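PDB 3HKM: Os03g0854200 protein from Oryza sativa Japonica Group, which binds double-stranded DNA and single-stranded RNA, shows hydrolytic DNase and phosphorolytic RNase activities in vitro, and is probably a component of the exosome core. Local coordinates for residues D7-N10 / P11-R15; Y80-T83 / L84-L88; G144-E147 / D148-I152; K157-E160 / Q161-K164; E206-F209 / S210-R214. One frame throughout, in Å; residues are numbered along the deposited sequence.

Contact 1 of 5, residues D7-N10 / P11-R15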
# COMPACT_ATOMS: atom_id res chain seq x y z
N ASP A 7 -1.77 18.87 -12.56
CA ASP A 7 -0.37 18.85 -12.13
C ASP A 7 0.60 18.63 -13.29
O ASP A 7 1.81 18.72 -13.11
CB ASP A 7 -0.14 17.81 -11.02
CG ASP A 7 -0.62 16.43 -11.40
OD1 ASP A 7 -1.86 16.20 -11.43
OD2 ASP A 7 0.24 15.57 -11.65
N GLY A 8 0.06 18.34 -14.47
CA GLY A 8 0.88 18.22 -15.66
C GLY A 8 1.20 16.80 -16.03
O GLY A 8 1.97 16.54 -16.97
N ARG A 9 0.62 15.85 -15.31
CA ARG A 9 0.78 14.44 -15.65
C ARG A 9 -0.26 14.03 -16.69
O ARG A 9 -1.31 14.65 -16.81
CB ARG A 9 0.64 13.57 -14.40
CG ARG A 9 1.74 13.78 -13.38
CD ARG A 9 1.67 12.76 -12.28
NE ARG A 9 0.39 12.74 -11.58
CZ ARG A 9 0.21 13.03 -10.30
NH1 ARG A 9 1.25 13.39 -9.54
NH2 ARG A 9 -1.00 12.97 -9.76
N ASN A 10 0.05 12.99 -17.45
CA ASN A 10 -0.96 12.37 -18.30
C ASN A 10 -1.60 11.18 -17.58
O ASN A 10 -1.03 10.65 -16.62
CB ASN A 10 -0.38 11.98 -19.67
CG ASN A 10 0.70 10.93 -19.57
OD1 ASN A 10 0.49 9.85 -19.01
ND2 ASN A 10 1.88 11.23 -20.12
N PRO A 11 -2.81 10.79 -18.01
CA PRO A 11 -3.62 9.77 -17.35
C PRO A 11 -2.87 8.56 -16.77
O PRO A 11 -3.16 8.18 -15.64
CB PRO A 11 -4.59 9.35 -18.44
CG PRO A 11 -4.84 10.62 -19.16
CD PRO A 11 -3.52 11.35 -19.18
N ASN A 12 -1.94 7.96 -17.51
CA ASN A 12 -1.28 6.75 -17.00
C ASN A 12 0.01 7.03 -16.24
O ASN A 12 0.75 6.10 -15.92
CB ASN A 12 -1.04 5.72 -18.12
CG ASN A 12 0.04 6.14 -19.09
OD1 ASN A 12 1.16 6.45 -18.70
ND2 ASN A 12 -0.30 6.13 -20.38
N GLN A 13 0.25 8.30 -15.93
CA GLN A 13 1.50 8.70 -15.30
C GLN A 13 1.45 8.61 -13.77
O GLN A 13 0.58 9.21 -13.13
CB GLN A 13 1.90 10.11 -15.73
CG GLN A 13 3.36 10.45 -15.49
CD GLN A 13 3.81 11.65 -16.32
OE1 GLN A 13 3.07 12.15 -17.17
NE2 GLN A 13 5.04 12.11 -16.08
N LEU A 14 2.40 7.86 -13.21
CA LEU A 14 2.60 7.79 -11.77
C LEU A 14 3.43 8.99 -11.30
O LEU A 14 4.38 9.39 -11.96
CB LEU A 14 3.31 6.48 -11.40
CG LEU A 14 2.64 5.19 -11.87
CD1 LEU A 14 3.50 3.97 -11.55
CD2 LEU A 14 1.26 5.06 -11.23
N ARG A 15 3.06 9.57 -10.17
CA ARG A 15 3.85 10.68 -9.65
C ARG A 15 5.21 10.11 -9.22
O ARG A 15 5.33 8.91 -9.00
CB ARG A 15 3.12 11.38 -8.50
CG ARG A 15 3.20 10.69 -7.17
CD ARG A 15 1.81 10.47 -6.58
NE ARG A 15 1.15 11.67 -6.08
CZ ARG A 15 0.18 11.65 -5.17
NH1 ARG A 15 -0.24 10.49 -4.67
NH2 ARG A 15 -0.36 12.78 -4.76
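Gln13 folds back on Asn10 and Arg9, and its side chain can be followed outward atom by atom. Gln13 CB sits 3.1 Å from Asn10 O, the carbonyl that also accepts the backbone N-H of Gln13, with Gln13 N to Asn10 O at 2.8 Å. CG swings away from the backbone N (chi1 -162°) and the chain runs on extended, which carries the amide back past the start of the turn. There Gln13 CD lies 4.2 Å from Arg9 CG. At the tip, Gln13 OE1 accepts from Asn10 N at 3.1 Å; the bond is nearly straight at 169°, although the donor is tilted 28° from the amide carbonyl plane. Arg9 lies obliquely across this side chain, its CB 3.9 Å from Gln13 CB. Beyond, Arg9 NH1 comes within 3.9 Å of Arg15 NE, two like charges; Arg15 gives its own NH1 and NH2 to the carbonyls of Gly113 and Asp112. The arrangement is a type I beta turn, Asn10 to Gln13, closed by one backbone and one side-chain bond, in the N-terminal loop before strand 17-21.

Contact 2 of 5, residues Y80-T83 / L84-L88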
# COMPACT_ATOMS: atom_id res chain seq x y z
N TYR A 80 -8.64 1.83 6.37
CA TYR A 80 -7.35 1.70 5.71
C TYR A 80 -6.48 0.73 6.48
O TYR A 80 -5.80 -0.12 5.90
CB TYR A 80 -6.65 3.05 5.59
CG TYR A 80 -7.23 3.97 4.53
CD1 TYR A 80 -8.20 3.50 3.64
CD2 TYR A 80 -6.80 5.28 4.41
CE1 TYR A 80 -8.73 4.33 2.66
CE2 TYR A 80 -7.32 6.11 3.43
CZ TYR A 80 -8.28 5.63 2.56
OH TYR A 80 -8.81 6.45 1.59
N GLU A 81 -6.51 0.86 7.81
CA GLU A 81 -5.76 -0.02 8.70
C GLU A 81 -6.18 -1.46 8.45
O GLU A 81 -5.33 -2.36 8.42
CB GLU A 81 -6.03 0.36 10.16
CG GLU A 81 -5.39 -0.56 11.19
CD GLU A 81 -5.67 -0.13 12.63
OE1 GLU A 81 -4.71 -0.03 13.43
OE2 GLU A 81 -6.85 0.12 12.96
N MET A 82 -7.49 -1.64 8.26
CA MET A 82 -8.09 -2.95 8.02
C MET A 82 -7.69 -3.52 6.67
O MET A 82 -7.24 -4.66 6.57
CB MET A 82 -9.62 -2.84 8.12
CG MET A 82 -10.37 -4.16 8.21
SD MET A 82 -10.55 -5.05 6.64
CE MET A 82 -11.43 -3.84 5.65
N THR A 83 -7.84 -2.72 5.62
CA THR A 83 -7.48 -3.17 4.28
C THR A 83 -6.01 -3.56 4.23
O THR A 83 -5.67 -4.63 3.71
CB THR A 83 -7.78 -2.09 3.21
OG1 THR A 83 -9.12 -1.62 3.37
CG2 THR A 83 -7.61 -2.67 1.82
N LEU A 84 -5.16 -2.70 4.78
CA LEU A 84 -3.72 -2.94 4.87
C LEU A 84 -3.38 -4.27 5.55
O LEU A 84 -2.55 -5.03 5.06
CB LEU A 84 -3.05 -1.77 5.60
CG LEU A 84 -1.52 -1.68 5.67
CD1 LEU A 84 -0.88 -1.77 4.29
CD2 LEU A 84 -1.13 -0.38 6.36
N LYS A 85 -4.06 -4.58 6.66
CA LYS A 85 -3.85 -5.84 7.38
C LYS A 85 -4.28 -7.04 6.52
O LYS A 85 -3.59 -8.06 6.48
CB LYS A 85 -4.60 -5.82 8.73
CG LYS A 85 -4.00 -6.71 9.85
CD LYS A 85 -4.92 -6.73 11.09
CE LYS A 85 -4.25 -7.26 12.37
NZ LYS A 85 -3.73 -6.21 13.31
N ARG A 86 -5.41 -6.92 5.83
CA ARG A 86 -5.87 -7.94 4.89
C ARG A 86 -4.84 -8.20 3.81
O ARG A 86 -4.55 -9.34 3.47
CB ARG A 86 -7.16 -7.50 4.20
CG ARG A 86 -8.47 -7.91 4.87
CD ARG A 86 -9.61 -6.95 4.46
NE ARG A 86 -9.97 -6.99 3.04
CZ ARG A 86 -9.35 -6.33 2.05
NH1 ARG A 86 -8.30 -5.56 2.31
NH2 ARG A 86 -9.78 -6.44 0.80
N THR A 87 -4.33 -7.11 3.25
CA THR A 87 -3.40 -7.15 2.13
C THR A 87 -2.05 -7.75 2.52
O THR A 87 -1.49 -8.56 1.78
CB THR A 87 -3.14 -5.73 1.58
OG1 THR A 87 -4.38 -5.08 1.29
CG2 THR A 87 -2.30 -5.80 0.31
N LEU A 88 -1.54 -7.35 3.68
CA LEU A 88 -0.25 -7.81 4.13
C LEU A 88 -0.29 -9.27 4.53
O LEU A 88 0.56 -10.05 4.11
CB LEU A 88 0.26 -6.96 5.29
CG LEU A 88 0.70 -5.54 4.96
CD1 LEU A 88 1.47 -5.01 6.13
CD2 LEU A 88 1.54 -5.50 3.70
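In residues 84-88, in the middle of helix 77-91, Leu84 donates its backbone N to Tyr80 O at 2.9 Å, and its CB rests beside the same carbonyl. Its side chain packs in the interior, meeting Val64 and Leu106 of the neighbouring strands and Ile120 of helix 115-130. Lys85 follows with the regular bond from its N to Glu81 O, and Lys85 CB lies 3.5 Å from Glu81 O. Arg86 carries most of the side-chain contact. Its N donates to Met82 O. The methionine chain, with CG anti to N (chi1 -166°), bends at chi2 and chi3 and brings Met82 SD against Arg86 CD, unusually close at 3.0 Å, so the exact placement carries little weight. The arginine itself bends at chi3, which turns NH1 back to Thr83: Arg86 NH1 packs tightly, 3.0 Å from Thr83 CG2, and makes a weak bond (121°) to Thr83 O. Thr87 completes the grip on that carbonyl, giving Thr83 O both its N (2.9 Å) and its OG1 (2.8 Å), the hydroxyl coming from above the carbonyl plane. Helix 77-91 is the crossover of a beta-alpha-beta unit between strands 61-67 and 100-110. Thr83 O thus has two firm donors and one weak one; the bond from OG1 ties the Thr87 hydroxyl to the backbone within a largely buried helix face.

Contact 3 of 5, residues G144-E147 / D148-I152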
# COMPACT_ATOMS: atom_id res chain seq x y z
N GLY A 144 -8.35 6.75 -10.65
CA GLY A 144 -9.51 7.61 -10.68
C GLY A 144 -10.21 7.44 -12.01
O GLY A 144 -9.57 7.19 -13.02
N VAL A 145 -11.53 7.56 -12.02
CA VAL A 145 -12.26 7.47 -13.28
C VAL A 145 -12.91 8.80 -13.64
O VAL A 145 -13.67 9.36 -12.85
CB VAL A 145 -13.31 6.34 -13.28
CG1 VAL A 145 -13.74 6.04 -14.71
CG2 VAL A 145 -12.76 5.09 -12.61
N LEU A 146 -12.59 9.29 -14.83
CA LEU A 146 -13.08 10.58 -15.30
C LEU A 146 -14.47 10.49 -15.91
O LEU A 146 -14.92 9.42 -16.31
CB LEU A 146 -12.10 11.18 -16.31
CG LEU A 146 -10.73 11.53 -15.74
CD1 LEU A 146 -9.84 12.13 -16.82
CD2 LEU A 146 -10.89 12.49 -14.57
N GLU A 147 -15.13 11.65 -15.99
CA GLU A 147 -16.50 11.80 -16.49
C GLU A 147 -16.98 10.76 -17.52
O GLU A 147 -17.97 10.07 -17.28
CB GLU A 147 -16.71 13.22 -17.02
CG GLU A 147 -15.46 13.85 -17.64
CD GLU A 147 -14.54 14.52 -16.62
OE1 GLU A 147 -13.60 15.23 -17.03
OE2 GLU A 147 -14.77 14.34 -15.40
N ASP A 148 -16.28 10.65 -18.65
CA ASP A 148 -16.67 9.69 -19.68
C ASP A 148 -15.77 8.45 -19.72
O ASP A 148 -15.54 7.87 -20.79
CB ASP A 148 -16.76 10.34 -21.07
CG ASP A 148 -18.20 10.75 -21.44
OD1 ASP A 148 -18.83 10.01 -22.23
OD2 ASP A 148 -18.70 11.79 -20.93
N GLY A 149 -15.26 8.05 -18.56
CA GLY A 149 -14.55 6.79 -18.43
C GLY A 149 -13.04 6.86 -18.49
O GLY A 149 -12.37 5.84 -18.31
N GLU A 150 -12.49 8.05 -18.74
CA GLU A 150 -11.04 8.22 -18.81
C GLU A 150 -10.40 7.83 -17.48
O GLU A 150 -10.73 8.39 -16.44
CB GLU A 150 -10.67 9.66 -19.16
CG GLU A 150 -11.10 10.10 -20.55
CD GLU A 150 -12.46 10.78 -20.57
OE1 GLU A 150 -13.10 10.80 -21.64
OE2 GLU A 150 -12.88 11.29 -19.51
N VAL A 151 -9.49 6.86 -17.51
CA VAL A 151 -8.86 6.41 -16.28
C VAL A 151 -7.59 7.19 -15.97
O VAL A 151 -6.76 7.43 -16.84
CB VAL A 151 -8.54 4.91 -16.31
CG1 VAL A 151 -7.34 4.60 -15.42
CG2 VAL A 151 -9.75 4.11 -15.87
N ILE A 152 -7.47 7.58 -14.71
CA ILE A 152 -6.35 8.35 -14.21
C ILE A 152 -5.61 7.51 -13.16
O ILE A 152 -6.23 6.88 -12.32
CB ILE A 152 -6.87 9.69 -13.64
CG1 ILE A 152 -6.59 10.83 -14.62
CG2 ILE A 152 -6.24 10.01 -12.31
CD1 ILE A 152 -6.89 10.48 -16.05
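With chi1 at -65° and chi2 at -179°, Leu146 extends its side chain over the hairpin toward Ile152, and the two CD1 methyls meet at 3.5 Å, tighter than usual for carbon atoms. The leucine crosses Glu150 at about a right angle on the way: Leu146 CD1 lies 3.5 Å from Glu150 CB, and Leu146 CB is 3.3 Å from Glu150 OE2, because the glutamate chain bends at chi2 and folds its carboxylate back over the turn. Beneath these side chains runs the backbone of an antiparallel pair. Gly144 and Ile152 form a hydrogen-bonded pair, N to O 2.7 Å in each direction, and Val145 and Val151 the following non-hydrogen-bonded pair, both valines turned to the face covered by helix 205-229. Gly144 O also receives a CH contact from Val151 CA. Further along, Leu146 uses both its N-H and its carbonyl, donating N to Glu150 O at 2.6 Å and accepting Gly149 N on its O at 2.7 Å. These two bonds, with a turn close to type I through Glu147 and Asp148 and with Gly149 at positive phi, define a 3:5 hairpin closed by a G1 bulge. Gly149 has phi 98°, a conformation that glycine takes up readily. Glu150 N, just after the bulge, is buried with no partner in the model. The carboxylates of Glu147 and Glu150, OE1 to OE2 4.7 Å apart, probably repel one another at this acidic tip, whereas apolar contact holds the strand end.

Contact 4 of 5, residues K157-E160 / Q161-K164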
# COMPACT_ATOMS: atom_id res chain seq x y z
N LYS A 157 -4.91 14.67 -3.98
CA LYS A 157 -6.00 15.12 -3.12
C LYS A 157 -7.01 15.93 -3.92
O LYS A 157 -8.22 15.83 -3.71
CB LYS A 157 -5.43 15.96 -1.97
CG LYS A 157 -6.41 16.34 -0.87
CD LYS A 157 -5.71 17.19 0.18
CE LYS A 157 -6.63 17.57 1.32
NZ LYS A 157 -5.99 18.54 2.27
N ALA A 158 -6.51 16.72 -4.87
CA ALA A 158 -7.36 17.55 -5.71
C ALA A 158 -8.25 16.74 -6.66
O ALA A 158 -9.43 17.05 -6.82
CB ALA A 158 -6.50 18.53 -6.51
N GLU A 159 -7.68 15.71 -7.28
CA GLU A 159 -8.40 14.85 -8.21
C GLU A 159 -9.38 13.95 -7.47
O GLU A 159 -10.34 13.44 -8.05
CB GLU A 159 -7.42 14.00 -9.03
CG GLU A 159 -6.59 14.80 -10.03
CD GLU A 159 -5.35 14.06 -10.51
OE1 GLU A 159 -5.01 13.01 -9.92
OE2 GLU A 159 -4.69 14.53 -11.46
N GLU A 160 -9.12 13.75 -6.18
CA GLU A 160 -9.97 12.88 -5.37
C GLU A 160 -11.25 13.61 -4.92
O GLU A 160 -12.27 12.98 -4.65
CB GLU A 160 -9.16 12.28 -4.20
CG GLU A 160 -8.26 11.11 -4.65
CD GLU A 160 -7.27 10.58 -3.60
OE1 GLU A 160 -7.19 11.12 -2.47
OE2 GLU A 160 -6.57 9.59 -3.93
N GLN A 161 -11.17 14.94 -4.90
CA GLN A 161 -12.32 15.81 -4.60
C GLN A 161 -13.12 16.12 -5.87
O GLN A 161 -14.21 16.69 -5.80
CB GLN A 161 -11.84 17.12 -3.94
CG GLN A 161 -12.79 18.32 -4.06
CD GLN A 161 -13.59 18.64 -2.79
OE1 GLN A 161 -13.99 17.74 -2.05
NE2 GLN A 161 -13.83 19.93 -2.55
N GLN A 162 -12.58 15.74 -7.02
CA GLN A 162 -13.24 16.03 -8.28
C GLN A 162 -14.00 14.81 -8.79
O GLN A 162 -15.21 14.88 -9.01
CB GLN A 162 -12.21 16.49 -9.33
CG GLN A 162 -11.66 17.91 -9.09
CD GLN A 162 -10.51 18.29 -10.03
OE1 GLN A 162 -9.48 17.60 -10.09
NE2 GLN A 162 -10.68 19.38 -10.77
N LEU A 163 -13.30 13.70 -8.96
CA LEU A 163 -13.88 12.52 -9.59
C LEU A 163 -15.02 11.88 -8.80
O LEU A 163 -15.22 12.19 -7.62
CB LEU A 163 -12.79 11.48 -9.89
CG LEU A 163 -11.88 11.77 -11.08
CD1 LEU A 163 -11.13 13.07 -10.90
CD2 LEU A 163 -10.92 10.62 -11.29
N LYS A 164 -15.76 10.98 -9.46
CA LYS A 164 -16.91 10.29 -8.87
C LYS A 164 -16.69 8.79 -8.74
O LYS A 164 -17.44 8.10 -8.07
CB LYS A 164 -18.18 10.54 -9.69
CG LYS A 164 -19.06 11.68 -9.18
CD LYS A 164 -20.53 11.37 -9.44
CE LYS A 164 -20.81 11.06 -10.92
NZ LYS A 164 -21.98 10.12 -11.12
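A single, weakly bonded helical turn about Lys157 to Glu160 links strand 151-153 to strand 165-172 of the antiparallel sheet, and the contact joins this turn to the following Gln161 to Leu163, which fold back onto its carbonyls. The evidence for looseness lies in the bonds. Gln161 N is shared between Lys157 O and Ala158 O, 3.3 Å from each, both bonds weak and bent. Glu159 O takes a weak bond from Gln162 N and a sound one from Leu163 N, at 3.1 Å and 175°, which fixes the backbone of Leu163 against Glu159. Gln162 turns back along the helical turn, CG beside its own backbone N (chi1 -72°) and the chain extended beyond it, which lays Gln162 CG 3.3 Å from Ala158 O and Gln162 OE1 3.5 Å from Glu159 CA. The Gln162 amide and the Glu159 carboxylate end up nearly coplanar, their planes 10° apart, with Gln162 OE1 4.0 Å from Glu159 CG. The charged ends look elsewhere: Glu159 OE2 makes a salt bridge with Arg5, and Glu160 OE2 accepts from Ser114 N and is hydrogen-bonded to Thr155 OG1, which ties the turn to the loops beside it. Leu163 packs on Leu146 of the preceding hairpin, and its CD1 methyl lies against the helical turn, 3.0 Å from Glu159 O.

Contact 5 of 5, residues E206-F209 / S210-R214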
# COMPACT_ATOMS: atom_id res chain seq x y z
N GLU A 206 -17.31 -1.84 -16.96
CA GLU A 206 -16.38 -1.37 -17.98
C GLU A 206 -15.33 -0.45 -17.36
O GLU A 206 -14.14 -0.59 -17.63
CB GLU A 206 -17.13 -0.66 -19.11
CG GLU A 206 -18.38 -1.39 -19.58
CD GLU A 206 -19.60 -1.00 -18.78
OE1 GLU A 206 -20.12 0.12 -19.00
OE2 GLU A 206 -20.06 -1.81 -17.94
N ASP A 207 -15.78 0.47 -16.52
CA ASP A 207 -14.87 1.33 -15.76
C ASP A 207 -13.85 0.49 -15.01
O ASP A 207 -12.64 0.71 -15.12
CB ASP A 207 -15.64 2.19 -14.75
CG ASP A 207 -16.31 3.39 -15.38
OD1 ASP A 207 -16.01 3.68 -16.55
OD2 ASP A 207 -17.14 4.04 -14.69
N TYR A 208 -14.35 -0.47 -14.24
CA TYR A 208 -13.53 -1.36 -13.43
C TYR A 208 -12.44 -2.06 -14.22
O TYR A 208 -11.30 -2.15 -13.77
CB TYR A 208 -14.42 -2.38 -12.71
CG TYR A 208 -13.70 -3.30 -11.75
CD1 TYR A 208 -12.90 -2.79 -10.73
CD2 TYR A 208 -13.85 -4.69 -11.83
CE1 TYR A 208 -12.25 -3.63 -9.83
CE2 TYR A 208 -13.20 -5.54 -10.94
CZ TYR A 208 -12.40 -5.00 -9.94
OH TYR A 208 -11.76 -5.84 -9.05
N PHE A 209 -12.76 -2.58 -15.41
CA PHE A 209 -11.74 -3.25 -16.20
C PHE A 209 -10.69 -2.30 -16.74
O PHE A 209 -9.51 -2.65 -16.82
CB PHE A 209 -12.31 -4.07 -17.36
CG PHE A 209 -11.26 -4.47 -18.38
CD1 PHE A 209 -10.23 -5.34 -18.03
CD2 PHE A 209 -11.27 -3.94 -19.66
CE1 PHE A 209 -9.25 -5.69 -18.95
CE2 PHE A 209 -10.30 -4.28 -20.58
CZ PHE A 209 -9.29 -5.16 -20.23
N SER A 210 -11.10 -1.10 -17.14
CA SER A 210 -10.14 -0.11 -17.60
C SER A 210 -9.12 0.16 -16.49
O SER A 210 -7.92 0.23 -16.75
CB SER A 210 -10.83 1.18 -18.04
OG SER A 210 -9.90 2.10 -18.58
N CYS A 211 -9.61 0.28 -15.26
CA CYS A 211 -8.76 0.51 -14.10
C CYS A 211 -7.73 -0.60 -13.89
O CYS A 211 -6.55 -0.33 -13.68
CB CYS A 211 -9.60 0.66 -12.83
SG CYS A 211 -10.41 2.27 -12.62
N ILE A 212 -8.18 -1.85 -13.95
CA ILE A 212 -7.28 -2.98 -13.77
C ILE A 212 -6.33 -3.11 -14.96
O ILE A 212 -5.14 -3.39 -14.78
CB ILE A 212 -8.04 -4.31 -13.51
CG1 ILE A 212 -8.94 -4.67 -14.68
CG2 ILE A 212 -8.87 -4.20 -12.23
CD1 ILE A 212 -10.03 -5.67 -14.32
N GLU A 213 -6.86 -2.91 -16.16
CA GLU A 213 -6.06 -2.90 -17.38
C GLU A 213 -4.96 -1.84 -17.29
O GLU A 213 -3.79 -2.10 -17.57
CB GLU A 213 -6.94 -2.59 -18.59
CG GLU A 213 -6.18 -2.00 -19.76
CD GLU A 213 -6.97 -0.96 -20.54
OE1 GLU A 213 -8.07 -1.30 -21.06
OE2 GLU A 213 -6.49 0.19 -20.63
N ARG A 214 -5.36 -0.64 -16.91
CA ARG A 214 -4.45 0.49 -16.87
C ARG A 214 -3.44 0.31 -15.75
O ARG A 214 -2.24 0.40 -15.96
CB ARG A 214 -5.25 1.78 -16.67
CG ARG A 214 -4.50 3.06 -17.01
CD ARG A 214 -4.42 3.24 -18.51
NE ARG A 214 -3.66 4.42 -18.89
CZ ARG A 214 -4.21 5.63 -19.05
NH1 ARG A 214 -5.51 5.81 -18.86
NH2 ARG A 214 -3.44 6.66 -19.40
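Phe209 O accepts the shortest sound bond across this contact, from Glu213 N at 2.7 Å, and two aliphatic groups crowd round the same oxygen: Ile212 CG1 at 3.0 Å and Glu213 CB at 3.1 Å. The bond belongs to the regular series of helix 205-229, in which Ser210, Cys211 and Ile212 likewise donate to the carbonyls of Glu206, Asp207 and Tyr208. Two aromatic side chains then lie along the helix, each on the residue a turn later. Phe209 sets CG anti to its backbone N (chi1 165°), and this brings its ring over Glu213, whose CB sits above one face, 4.1 Å from the centroid and 21° off the normal, a CH-pi contact. The carboxylate of Glu213 is nearly upright to the ring, the planes 79° apart, with Glu213 OE1 3.8 Å from Phe209 CE2. Ile212 crosses Phe209 at about a right angle, and Ile212 CG1 reaches Phe209 CD1 at 3.7 Å. The other branch of the isoleucine, CG2, lies over the rim of one face of Tyr208, 4.2 Å from Tyr208 CE1. Tyr208 OH bonds outside, to Ser197 OG. Cys211 packs on the sheet beneath, against Cys143 and Leu169, with its SG 3.7 Å from Asp207 O. The two branches of Ile212 thus meet different rings. Glu213 OE1 stands above the Phe209 ring near its CE2/CZ rim, where an anion over the pi cloud would probably gain little, so the attraction rests on the CH-pi contact of Glu213 CB and on aliphatic packing.

How the contacts relate
Contacts 1, 3, 4 and 5 cluster at one end of the chain, round the small antiparallel sheet, while contact 2 lies apart in the crossover helix, 22 to 26 Å away between centres. Contact 3 is the common neighbour. Contact 5, centre 10 Å off, covers its valine face: Val145 CG2 lies 3.7 Å from Cys211 SG. Contact 4, centre 11 Å away, packs on the hairpin with Leu163 CD2 3.2 Å from Val145 N. Contact 1 touches all three: Pro11 CB is 3.5 Å from Ile152 CD1 and 3.1 Å from Arg214 NH2, and Asp7 OD1 comes 3.3 Å from Glu159 OE2, like charges. Contacts 4 and 5 do not touch, their nearest atoms about 8 Å apart.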